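Local coordinates for malonyl CoA-acyl carrier protein transacylase (Bartonella henselae, PDB 3QAT) that probably transfers the malonyl group of malonyl-CoA to acyl carrier protein, the step that supplies chain-extender units for bacterial fatty acid synthesis, at residues E45-S48 / D49-F52; S203-H207 / S208-Q212. One frame throughout, in Å; residues are numbered along the deposited sequence. Where two conformers were deposited one is given.

Interaction 1: residues E45-S48 / D49-F52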
loop_
_atom_site.group_PDB
_atom_site.type_symbol
_atom_site.label_atom_id
_atom_site.label_comp_id
_atom_site.label_asym_id
_atom_site.label_seq_id
_atom_site.Cartn_x
_atom_site.Cartn_y
_atom_site.Cartn_z
ATOM N N GLU A 45 19.332 2.178 11.762
ATOM C CA GLU A 45 19.294 3.521 11.175
ATOM C C GLU A 45 18.290 4.365 11.929
ATOM O O GLU A 45 17.242 3.842 12.297
ATOM C CB GLU A 45 18.774 3.411 9.720
ATOM C CG GLU A 45 18.996 4.655 8.879
ATOM C CD GLU A 45 18.149 4.669 7.616
ATOM O OE1 GLU A 45 17.250 3.813 7.441
ATOM O OE2 GLU A 45 18.393 5.561 6.793
ATOM N N LYS A 46 18.568 5.661 12.093
ATOM C CA LYS A 46 17.568 6.579 12.638
ATOM C C LYS A 46 16.582 7.015 11.528
ATOM O O LYS A 46 16.477 8.199 11.170
ATOM C CB LYS A 46 18.223 7.803 13.283
ATOM C CG LYS A 46 18.920 7.513 14.606
ATOM C CD LYS A 46 17.882 7.291 15.719
ATOM C CE LYS A 46 18.523 7.210 17.112
ATOM N NZ LYS A 46 17.474 7.172 18.197
ATOM N N LEU A 47 15.836 6.047 11.001
ATOM C CA LEU A 47 14.808 6.343 10.010
ATOM C C LEU A 47 13.793 7.324 10.572
ATOM O O LEU A 47 13.299 8.201 9.838
ATOM C CB LEU A 47 14.116 5.035 9.582
ATOM C CG LEU A 47 12.948 5.216 8.605
ATOM C CD1 LEU A 47 13.376 5.849 7.241
ATOM C CD2 LEU A 47 12.193 3.876 8.397
ATOM N N SER A 48 13.493 7.191 11.868
ATOM C CA SER A 48 12.517 8.071 12.496
ATOM C C SER A 48 12.865 9.563 12.344
ATOM O O SER A 48 11.968 10.399 12.269
ATOM C CB SER A 48 12.333 7.701 13.982
ATOM O OG SER A 48 13.576 7.875 14.675
ATOM N N ASP A 49 14.157 9.913 12.286
ATOM C CA ASP A 49 14.524 11.323 12.078
ATOM C C ASP A 49 14.048 11.825 10.705
ATOM O O ASP A 49 13.614 12.967 10.579
ATOM C CB ASP A 49 16.025 11.531 12.231
ATOM C CG ASP A 49 16.480 11.540 13.690
ATOM O OD1 ASP A 49 15.670 11.834 14.594
ATOM O OD2 ASP A 49 17.684 11.302 13.915
ATOM N N ILE A 50 14.152 10.976 9.687
ATOM C CA ILE A 50 13.666 11.306 8.343
ATOM C C ILE A 50 12.132 11.388 8.350
ATOM O O ILE A 50 11.543 12.304 7.776
ATOM C CB ILE A 50 14.160 10.259 7.324
ATOM C CG1 ILE A 50 15.689 10.302 7.201
ATOM C CG2 ILE A 50 13.466 10.433 5.956
ATOM C CD1 ILE A 50 16.272 9.031 6.503
ATOM N N ILE A 51 11.479 10.429 9.014
ATOM C CA ILE A 51 10.031 10.476 9.163
ATOM C C ILE A 51 9.558 11.790 9.790
ATOM O O ILE A 51 8.633 12.424 9.268
ATOM C CB ILE A 51 9.512 9.277 9.969
ATOM C CG1 ILE A 51 9.983 7.971 9.310
ATOM C CG2 ILE A 51 7.978 9.327 10.097
ATOM C CD1 ILE A 51 9.492 6.679 10.047
ATOM N N PHE A 52 10.195 12.196 10.884
ATOM C CA PHE A 52 9.677 13.332 11.657
ATOM C C PHE A 52 10.119 14.705 11.138
ATOM O O PHE A 52 9.397 15.686 11.333
ATOM C CB PHE A 52 10.055 13.206 13.136
ATOM C CG PHE A 52 9.546 11.939 13.816
ATOM C CD1 PHE A 52 8.375 11.286 13.392
ATOM C CD2 PHE A 52 10.224 11.442 14.929
ATOM C CE1 PHE A 52 7.921 10.125 14.042
ATOM C CE2 PHE A 52 9.782 10.295 15.582
ATOM C CZ PHE A 52 8.624 9.630 15.145
HETATM O O HOH W 1 14.044 10.131 16.019
#

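Interaction 2: residues S203-H207 / S208-Q212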
loop_
_atom_site.group_PDB
_atom_site.type_symbol
_atom_site.label_atom_id
_atom_site.label_comp_id
_atom_site.label_asym_id
_atom_site.label_seq_id
_atom_site.Cartn_x
_atom_site.Cartn_y
_atom_site.Cartn_z
ATOM N N SER A 203 9.735 8.238 -12.265
ATOM C CA SER A 203 9.273 7.160 -11.372
ATOM C C SER A 203 9.894 5.832 -11.773
ATOM O O SER A 203 10.030 5.539 -12.970
ATOM C CB SER A 203 7.740 7.010 -11.413
ATOM O OG SER A 203 7.333 5.984 -10.494
ATOM N N ALA A 204 10.257 5.006 -10.787
ATOM C CA ALA A 204 10.469 3.595 -11.041
ATOM C C ALA A 204 9.183 3.011 -11.625
ATOM O O ALA A 204 8.080 3.472 -11.253
ATOM C CB ALA A 204 10.832 2.860 -9.728
ATOM N N PRO A 205 9.301 2.028 -12.527
ATOM C CA PRO A 205 8.098 1.501 -13.149
ATOM C C PRO A 205 7.455 0.433 -12.255
ATOM O O PRO A 205 7.438 -0.745 -12.613
ATOM C CB PRO A 205 8.618 0.888 -14.457
ATOM C CG PRO A 205 9.995 0.434 -14.105
ATOM C CD PRO A 205 10.523 1.497 -13.179
ATOM N N PHE A 206 6.907 0.865 -11.118
ATOM C CA PHE A 206 6.294 -0.077 -10.156
ATOM C C PHE A 206 5.154 -0.847 -10.828
ATOM O O PHE A 206 4.434 -0.325 -11.712
ATOM C CB PHE A 206 5.711 0.684 -8.933
ATOM C CG PHE A 206 6.732 1.439 -8.104
ATOM C CD1 PHE A 206 7.545 0.761 -7.204
ATOM C CD2 PHE A 206 6.824 2.819 -8.181
ATOM C CE1 PHE A 206 8.471 1.448 -6.417
ATOM C CE2 PHE A 206 7.751 3.527 -7.389
ATOM C CZ PHE A 206 8.571 2.838 -6.515
ATOM N N HIS A 207 4.977 -2.095 -10.402
ATOM C CA HIS A 207 3.832 -2.912 -10.872
ATOM C C HIS A 207 3.801 -3.065 -12.373
ATOM O O HIS A 207 2.737 -2.994 -12.999
ATOM C CB HIS A 207 2.502 -2.367 -10.301
ATOM C CG HIS A 207 2.526 -2.366 -8.816
ATOM N ND1 HIS A 207 2.583 -3.539 -8.093
ATOM C CD2 HIS A 207 2.648 -1.355 -7.922
ATOM C CE1 HIS A 207 2.713 -3.250 -6.809
ATOM N NE2 HIS A 207 2.767 -1.934 -6.680
ATOM N N SER A 208 4.994 -3.264 -12.924
ATOM C CA SER A 208 5.149 -3.643 -14.315
ATOM C C SER A 208 6.133 -4.795 -14.381
ATOM O O SER A 208 6.809 -5.098 -13.393
ATOM C CB SER A 208 5.666 -2.486 -15.166
ATOM O OG SER A 208 7.050 -2.260 -14.956
ATOM N N ALA A 209 6.224 -5.421 -15.558
ATOM C CA ALA A 209 7.146 -6.557 -15.721
ATOM C C ALA A 209 8.605 -6.142 -15.516
ATOM O O ALA A 209 9.465 -6.993 -15.227
ATOM C CB ALA A 209 6.947 -7.207 -17.087
ATOM N N LEU A 210 8.896 -4.850 -15.656
ATOM C CA LEU A 210 10.239 -4.320 -15.434
ATOM C C LEU A 210 10.739 -4.496 -13.993
ATOM O O LEU A 210 11.947 -4.407 -13.733
ATOM C CB LEU A 210 10.329 -2.848 -15.840
ATOM C CG LEU A 210 10.126 -2.499 -17.317
ATOM C CD1 LEU A 210 10.119 -0.996 -17.468
ATOM C CD2 LEU A 210 11.235 -3.077 -18.173
ATOM N N MET A 211 9.798 -4.735 -13.073
ATOM C CA MET A 211 10.119 -4.954 -11.663
ATOM C C MET A 211 10.582 -6.365 -11.369
ATOM O O MET A 211 10.817 -6.690 -10.208
ATOM C CB MET A 211 8.893 -4.679 -10.777
ATOM C CG MET A 211 8.747 -3.276 -10.211
ATOM S SD MET A 211 10.207 -2.382 -9.609
ATOM C CE MET A 211 10.225 -1.509 -11.140
ATOM N N GLN A 212 10.730 -7.207 -12.393
ATOM C CA GLN A 212 11.122 -8.606 -12.146
ATOM C C GLN A 212 12.328 -8.816 -11.205
ATOM O O GLN A 212 12.256 -9.704 -10.364
ATOM C CB GLN A 212 11.292 -9.402 -13.446
ATOM C CG GLN A 212 11.410 -10.899 -13.215
ATOM C CD GLN A 212 10.112 -11.510 -12.711
ATOM O OE1 GLN A 212 9.019 -11.175 -13.194
ATOM N NE2 GLN A 212 10.224 -12.415 -11.740
#

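Interaction 1: residues E45-S48 / D49-F52
Ser48 and Phe52 meet one turn apart at the start of helix 47-53, a short helix whose first residues illustrate how backbone bonds and side-chain rotations settle a helix beginning. The amide of Phe52 gives its hydrogen to Ser48 O at 2.9 Å, and that same oxygen lies over one face of the Phe52 ring, 3.3 Å from CG. CG stands opposite the carbonyl carbon (chi1 -59°), which folds the ring back along the helix until CE2 also reaches Ser48 CB. One residue earlier, Ile51 N donates to Leu47 O at 3.0 Å in the carbonyl plane, nearly straight. Beside this bond the two side chains pass at a slant: Leu47 turns its CG away from its own nitrogen (chi1 176°), and the CD1 end of Ile51 comes up against Leu47 CG at 4.0 Å. Ile50 lies beside them, its CD1 4.4 Å from Leu47 CD1.

The other side is polar. Asp49 N binds Lys46 O at 3.1 Å, bent and well above the carbonyl plane. Just before it, Lys46 is the centre of an inverse gamma turn, with a weak bond from Leu47 N to Glu45 O. The methylene CB of Lys46 brushes Asp49 OD2, yet the lysine chain, bent at its second torsion, carries NZ on past the carboxylate without ion pairing. One water donates to both Ser48 OG and Asp49 OD1, bridging neighbouring residues; Ser48 OG is also hydrogen-bonded to Asp40, and in the conformer given Glu45 OE1 forms a salt bridge with Arg121. Leu47 and Ile51 are wedged between helices 30-43 and 62-82, Ile50 packs on helices 62-82 and 56-60, and Phe52 meets the Phe36 ring and the side chains of helix 23-28.

Interaction 2: residues S203-H207 / S208-Q212
This is a local, mostly buried turn contact, in which Pro205 packs against Ser208, Leu210 and Met211 within the connection from strand 196-200 to helix 212-224. Its polar centre is Ser208 OG, which donates to Pro205 O at 2.8 Å, the donor tilted 25° from the carbonyl plane. The hydroxyl sits between its own nitrogen and carbonyl carbon (chi1 75°), a rotation that also lets it accept from Leu210 N at 3.3 Å, an ST turn. One oxygen thus ties the inverse gamma turn centred on Pro205 to the 3-10 segment 209-211.

Around this pivot the packing is apolar. Leu210 meets the proline ring roughly at right angles, CD1 lying 3.7 Å from Pro205 CG. From another side Met211, bent at its second and third torsions, curls its methyl CE back onto the ring, 3.6 Å from Pro205 CG and 3.2 Å from Pro205 O.

His207, with positive phi, turns its imidazole out of this cluster: NE2 is hydrogen-bonded to Ser98 OG and ND1 to Gln256 O. Since Ser98 lies in a GxSxG pattern resembling a nucleophile elbow, the arrangement is consistent with the Ser-His pair of malonyl-CoA:ACP transacylases, with the compact turn presenting the histidine to the probable nucleophile.

How the interactions relate
Both interactions are local, formed within one continuous stretch of chain inside the acyl transferase domain, but they serve different places in the fold. Their centres lie 27 Å apart and their nearest atoms about 15 Å, so neither touches the other. Interaction 1 is partly buried on a helix: main-chain bonds supply its order, aliphatic residues face neighbouring helices, and Lys46 and Asp49 are exposed. Interaction 2 is more thoroughly buried and lacks regular helical bonding across its two halves; a serine hydroxyl bonding a carbonyl joins them, and a proline ring gives the apolar surface. The first concerns packing among helices, whereas interaction 2 includes His207, which bonds the probable catalytic serine.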